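PDB 4JP0: 43.8 kDa insecticidal crystal protein from Bacillus thuringiensis, which acts as one component of a binary insecticidal toxin against western corn rootworm, needing its partner protein for maximal toxicity, with the larval midgut epithelium as probable target. Local coordinates for residues A[9-14]-A[134-139]; A[251-256]-A[286-291]. All blocks are in the same frame, centred on the assembly; numbering follows the deposited sequence.

Contact 1: A[9-14]-A[134-139]; sequences EISNHA and QWNLTS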
loop_
_atom_site.group_PDB
_atom_site.type_symbol
_atom_site.label_atom_id
_atom_site.label_comp_id
_atom_site.label_asym_id
_atom_site.label_seq_id
_atom_site.Cartn_x
_atom_site.Cartn_y
_atom_site.Cartn_z
ATOM N N GLU A 9 8.672 -26.394 -5.522
ATOM C CA GLU A 9 9.884 -27.108 -5.116
ATOM C C GLU A 9 10.902 -26.698 -6.157
ATOM O O GLU A 9 10.552 -26.513 -7.323
ATOM C CB GLU A 9 9.660 -28.638 -5.157
ATOM C CG GLU A 9 8.789 -29.075 -3.992
ATOM C CD GLU A 9 8.505 -30.555 -3.980
ATOM O OE1 GLU A 9 8.761 -31.246 -4.997
ATOM O OE2 GLU A 9 8.016 -31.018 -2.945
ATOM N N ILE A 10 12.144 -26.531 -5.768
ATOM C CA ILE A 10 13.190 -26.066 -6.713
ATOM C C ILE A 10 14.278 -27.131 -6.806
ATOM O O ILE A 10 14.868 -27.509 -5.808
ATOM C CB ILE A 10 13.791 -24.724 -6.240
ATOM C CG1 ILE A 10 12.720 -23.640 -6.221
ATOM C CG2 ILE A 10 14.929 -24.267 -7.124
ATOM C CD1 ILE A 10 13.237 -22.329 -5.560
ATOM N N SER A 11 14.498 -27.660 -8.002
ATOM C CA SER A 11 15.461 -28.750 -8.168
ATOM C C SER A 11 16.493 -28.443 -9.241
ATOM O O SER A 11 16.227 -27.690 -10.178
ATOM C CB SER A 11 14.746 -30.083 -8.497
ATOM O OG SER A 11 13.963 -29.982 -9.664
ATOM N N ASN A 12 17.662 -29.063 -9.122
ATOM C CA ASN A 12 18.727 -28.777 -10.045
ATOM C C ASN A 12 18.672 -29.615 -11.337
ATOM O O ASN A 12 18.428 -30.836 -11.313
ATOM C CB ASN A 12 20.061 -29.012 -9.371
ATOM C CG ASN A 12 21.227 -28.565 -10.239
ATOM O OD1 ASN A 12 21.908 -29.383 -10.839
ATOM N ND2 ASN A 12 21.446 -27.256 -10.312
ATOM N N HIS A 13 18.891 -28.950 -12.461
ATOM C CA HIS A 13 18.864 -29.648 -13.753
ATOM C C HIS A 13 19.927 -30.736 -13.850
ATOM O O HIS A 13 19.633 -31.832 -14.311
ATOM C CB HIS A 13 19.057 -28.632 -14.883
ATOM C CG HIS A 13 19.212 -29.234 -16.254
ATOM N ND1 HIS A 13 18.148 -29.716 -16.985
ATOM C CD2 HIS A 13 20.286 -29.321 -17.066
ATOM C CE1 HIS A 13 18.563 -30.105 -18.176
ATOM N NE2 HIS A 13 19.862 -29.897 -18.244
ATOM N N ALA A 14 21.148 -30.438 -13.407
ATOM C CA ALA A 14 22.255 -31.400 -13.536
ATOM C C ALA A 14 22.141 -32.600 -12.607
ATOM O O ALA A 14 22.348 -33.718 -13.042
ATOM C CB ALA A 14 23.626 -30.744 -13.278
ATOM N N GLN A 134 21.327 -24.490 -13.895
ATOM C CA GLN A 134 19.957 -24.510 -14.396
ATOM C C GLN A 134 19.035 -25.192 -13.356
ATOM O O GLN A 134 19.399 -26.210 -12.770
ATOM C CB GLN A 134 19.838 -25.246 -15.728
ATOM C CG GLN A 134 20.932 -24.948 -16.777
ATOM C CD GLN A 134 21.014 -23.486 -17.109
ATOM O OE1 GLN A 134 19.994 -22.872 -17.415
ATOM N NE2 GLN A 134 22.234 -22.919 -17.075
ATOM N N TRP A 135 17.827 -24.658 -13.203
ATOM C CA TRP A 135 16.914 -25.051 -12.133
ATOM C C TRP A 135 15.493 -25.207 -12.644
ATOM O O TRP A 135 15.053 -24.472 -13.531
ATOM C CB TRP A 135 16.927 -23.966 -11.026
ATOM C CG TRP A 135 18.310 -23.755 -10.473
ATOM C CD1 TRP A 135 19.266 -22.954 -10.969
ATOM C CD2 TRP A 135 18.919 -24.505 -9.420
ATOM N NE1 TRP A 135 20.440 -23.100 -10.266
ATOM C CE2 TRP A 135 20.256 -24.053 -9.301
ATOM C CE3 TRP A 135 18.447 -25.459 -8.511
ATOM C CZ2 TRP A 135 21.138 -24.541 -8.333
ATOM C CZ3 TRP A 135 19.316 -25.944 -7.528
ATOM C CH2 TRP A 135 20.660 -25.482 -7.449
ATOM N N ASN A 136 14.774 -26.153 -12.036
ATOM C CA ASN A 136 13.402 -26.416 -12.376
ATOM C C ASN A 136 12.513 -26.049 -11.224
ATOM O O ASN A 136 12.878 -26.290 -10.089
ATOM C CB ASN A 136 13.246 -27.899 -12.663
ATOM C CG ASN A 136 14.031 -28.318 -13.905
ATOM O OD1 ASN A 136 13.967 -27.650 -14.955
ATOM N ND2 ASN A 136 14.798 -29.382 -13.783
ATOM N N LEU A 137 11.336 -25.492 -11.546
ATOM C CA LEU A 137 10.346 -25.139 -10.534
ATOM C C LEU A 137 9.140 -26.027 -10.704
ATOM O O LEU A 137 8.536 -26.084 -11.813
ATOM C CB LEU A 137 9.976 -23.650 -10.605
ATOM C CG LEU A 137 10.858 -22.752 -9.700
ATOM C CD1 LEU A 137 12.274 -22.654 -10.182
ATOM C CD2 LEU A 137 10.245 -21.341 -9.589
ATOM N N THR A 138 8.788 -26.740 -9.642
ATOM C CA THR A 138 7.663 -27.647 -9.692
ATOM C C THR A 138 6.573 -27.129 -8.765
ATOM O O THR A 138 6.823 -26.954 -7.588
ATOM C CB THR A 138 8.137 -29.019 -9.182
ATOM O OG1 THR A 138 9.215 -29.491 -10.012
ATOM C CG2 THR A 138 7.022 -30.077 -9.307
ATOM N N SER A 139 5.385 -26.873 -9.290
ATOM C CA SER A 139 4.259 -26.415 -8.453
ATOM C C SER A 139 3.604 -27.549 -7.672
ATOM O O SER A 139 3.157 -28.531 -8.271
ATOM C CB SER A 139 3.199 -25.751 -9.317
ATOM O OG SER A 139 2.141 -25.291 -8.458
HETATM O O HOH W 1 11.407 -28.893 -9.130
HETATM O O HOH W 2 14.349 -31.667 -11.710
HETATM O O HOH W 3 15.753 -30.468 -16.370
#
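A chi1 of -173° swings the N12 amide away from its own backbone N and over W135, whose CG stands beside its own backbone N (chi1 -58°) and turns the indole to meet it. The amide and indole planes stand 74° apart. ND2 of N12 lies over one face of the indole, offset toward the rim, 3.4 Å from CZ2 of W135; the amide is anchored elsewhere, ND2 by O of N132 and OD1 by N of N15. Nearer the backbone, CB of N12 makes an off-centre CH-pi contact 4.1 Å from the centroid of the six-membered ring of W135. I10 lies on the same face of the sheet and spreads two branches: CG2 is 4.0 Å from CE3 of W135, while CG1 runs beside L137, 4.0 Å from its CG.

These side-chain contacts sit on an antiparallel ladder. E9 with T138 and S11 with N136 are hydrogen-bonded pairs, each joined by two nearly straight bonds; I10 with L137 and N12 with W135 are non-hydrogen-bonded pairs. Past the strand end, N of H13 still reaches O of Q134 at 2.8 Å. On the face of S11 and N136, OG of S11 packs 3.7 Å from CB of N136, and a water joins that hydroxyl to ND2 of N136, which donates to it. A second water accepts from ND2 at 3.0 Å and meets ND1 of H13 in the ring plane. S99 takes up OD1 of N136.

W135 is the tryptophan of a Q-x-W signature, characteristic of ricin-type beta-trefoils, and its NE1 donates to O of L110. Strand 6-12 also pairs with strand 43-52, whereas strand 99-104 receives the side chains of Q134 and W135. The ladder itself joins strand 6-12, the first of the trefoil region, to strand 135-142, its last.

Contact 2: A[251-256]-A[286-291]; sequences INIDSG and ETKIME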
loop_
_atom_site.group_PDB
_atom_site.type_symbol
_atom_site.label_atom_id
_atom_site.label_comp_id
_atom_site.label_asym_id
_atom_site.label_seq_id
_atom_site.Cartn_x
_atom_site.Cartn_y
_atom_site.Cartn_z
ATOM N N ILE A 251 2.469 8.541 6.207
ATOM C CA ILE A 251 1.896 9.555 5.354
ATOM C C ILE A 251 2.443 10.868 5.852
ATOM O O ILE A 251 2.338 11.173 7.036
ATOM C CB ILE A 251 0.387 9.584 5.413
ATOM C CG1 ILE A 251 -0.217 8.210 5.057
ATOM C CG2 ILE A 251 -0.092 10.593 4.413
ATOM C CD1 ILE A 251 0.246 7.679 3.748
ATOM N N ASN A 252 3.057 11.623 4.954
ATOM C CA ASN A 252 3.623 12.928 5.327
ATOM C C ASN A 252 2.633 14.070 5.142
ATOM O O ASN A 252 1.510 13.872 4.658
ATOM C CB ASN A 252 4.903 13.194 4.547
ATOM C CG ASN A 252 6.080 12.494 5.144
ATOM O OD1 ASN A 252 5.949 11.793 6.152
ATOM N ND2 ASN A 252 7.255 12.674 4.533
ATOM N N ILE A 253 3.054 15.282 5.508
ATOM C CA ILE A 253 2.132 16.425 5.530
ATOM C C ILE A 253 1.495 16.743 4.156
ATOM O O ILE A 253 0.434 17.387 4.031
ATOM C CB ILE A 253 2.892 17.640 6.165
ATOM C CG1 ILE A 253 1.954 18.803 6.471
ATOM C CG2 ILE A 253 4.055 18.082 5.279
ATOM C CD1 ILE A 253 2.556 19.825 7.415
ATOM N N ASP A 254 2.229 16.295 3.165
ATOM C CA ASP A 254 2.030 16.265 1.735
ATOM C C ASP A 254 0.866 15.301 1.359
ATOM O O ASP A 254 0.333 15.306 0.235
ATOM C CB ASP A 254 3.381 15.589 1.281
ATOM C CG ASP A 254 3.580 15.531 -0.228
ATOM O OD1 ASP A 254 2.747 14.913 -0.952
ATOM O OD2 ASP A 254 4.570 16.029 -0.786
ATOM N N SER A 255 0.474 14.463 2.312
ATOM C CA SER A 255 -0.407 13.311 2.017
ATOM C C SER A 255 0.304 12.302 1.107
ATOM O O SER A 255 -0.306 11.342 0.610
ATOM C CB SER A 255 -1.754 13.709 1.414
ATOM O OG SER A 255 -2.623 14.214 2.416
ATOM N N GLY A 256 1.597 12.499 0.887
ATOM C CA GLY A 256 2.331 11.520 0.101
ATOM C C GLY A 256 2.950 10.499 1.040
ATOM O O GLY A 256 3.059 10.734 2.234
ATOM N N GLU A 286 7.881 16.065 1.045
ATOM C CA GLU A 286 8.149 16.697 2.313
ATOM C C GLU A 286 8.864 15.750 3.239
ATOM O O GLU A 286 8.966 14.549 2.983
ATOM C CB GLU A 286 6.843 17.137 2.983
ATOM C CG GLU A 286 5.955 18.053 2.154
ATOM C CD GLU A 286 6.427 19.508 2.083
ATOM O OE1 GLU A 286 7.369 19.931 2.814
ATOM O OE2 GLU A 286 5.825 20.247 1.278
ATOM N N THR A 287 9.352 16.298 4.341
ATOM C CA THR A 287 10.042 15.493 5.312
ATOM C C THR A 287 9.234 15.360 6.600
ATOM O O THR A 287 9.515 14.497 7.437
ATOM C CB THR A 287 11.436 16.083 5.575
ATOM O OG1 THR A 287 12.189 15.189 6.397
ATOM C CG2 THR A 287 11.345 17.334 6.407
ATOM N N LYS A 288 8.206 16.188 6.759
ATOM C CA LYS A 288 7.410 16.144 7.985
ATOM C C LYS A 288 6.270 15.120 7.922
ATOM O O LYS A 288 5.493 15.151 6.998
ATOM C CB LYS A 288 6.825 17.527 8.299
ATOM C CG LYS A 288 6.120 17.606 9.639
ATOM C CD LYS A 288 5.677 19.035 9.949
ATOM C CE LYS A 288 5.237 19.208 11.421
ATOM N NZ LYS A 288 3.947 18.518 11.780
ATOM N N ILE A 289 6.193 14.235 8.917
ATOM C CA ILE A 289 5.121 13.262 9.042
ATOM C C ILE A 289 3.809 13.967 9.304
ATOM O O ILE A 289 3.795 14.971 9.988
ATOM C CB ILE A 289 5.418 12.298 10.210
ATOM C CG1 ILE A 289 4.430 11.131 10.215
ATOM C CG2 ILE A 289 5.345 13.018 11.534
ATOM C CD1 ILE A 289 4.873 9.932 11.057
ATOM N N MET A 290 2.698 13.454 8.777
ATOM C CA MET A 290 1.428 14.131 9.052
ATOM C C MET A 290 1.007 14.013 10.508
ATOM O O MET A 290 0.950 12.911 11.074
ATOM C CB MET A 290 0.284 13.594 8.202
ATOM C CG MET A 290 -0.994 14.406 8.431
ATOM S SD MET A 290 -2.349 13.635 7.617
ATOM C CE MET A 290 -1.888 13.897 5.895
ATOM N N GLU A 291 0.681 15.132 11.129
ATOM C CA GLU A 291 0.101 15.090 12.448
ATOM C C GLU A 291 -1.285 15.731 12.446
ATOM O O GLU A 291 -2.008 15.579 11.521
ATOM C CB GLU A 291 0.998 15.721 13.492
ATOM C CG GLU A 291 2.432 15.791 13.112
ATOM C CD GLU A 291 3.316 16.334 14.195
ATOM O OE1 GLU A 291 2.821 16.883 15.208
ATOM O OE2 GLU A 291 4.523 16.179 14.018
HETATM O O HOH W 4 10.028 12.144 5.934
#
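This is a turn-to-loop contact held by three hydrogen bonds, with I253 and M290 packed around them: the type I beta turn N252-S255, between strands 249-251 and 257-259, meets the irregular 286-291 segment that leads into strand 292-301. The backbones are bridged once, at N252 and I289, whose CA atoms are 4.0 Å apart. Two hydrogen bonds frame the bridge. N of M290 donates to O of I251 at 2.9 Å, in the carbonyl plane and on a lone pair, and N of I253 reaches O of K288 at 2.9 Å, nearly in line with that carbonyl. The amide of N252 supplies the third bond: ND2 meets O of E286 at 3.0 Å, but from 59° above the carbonyl plane, a less favourable approach. The same ND2 donates to a water that in turn donates to O of T287, while OD1 is held by Q250.

Side chains fill in around this frame. CG2 of I253 and CB of D254 both rest on CG of E286, each at 3.7 Å. The M290 chain bends at its last torsion (chi3 -68°), which takes CE to within 3.6 Å of OG of S255 and 4.0 Å of CG2 of I251. Beyond the two segments, Q239 binds both N of I251 and O of M290, and strand 327-346 receives S255 at D337 and M290 at T335.

How the contacts relate
From the N terminus, strand 6-12 enters contact 1 almost at once, and its partner there, 134-139, comes after 119 intervening residues. These are without helix and include 52 strand residues, so this contact closes the lectin-like trefoil region on itself. The chain then runs on into the toxin region, where contact 2 closes a much shorter loop of 29 residues that carries strand 257-259 and helix 272-279. The two closures follow in series and neither nest nor cross. The centres of contact 1 and contact 2 are about 46 Å apart, on opposite sides of the chain's centre. Contact 1 joins the two ends of the trefoil region; contact 2 pins a turn to the loop before strand 292-301; the two do not touch.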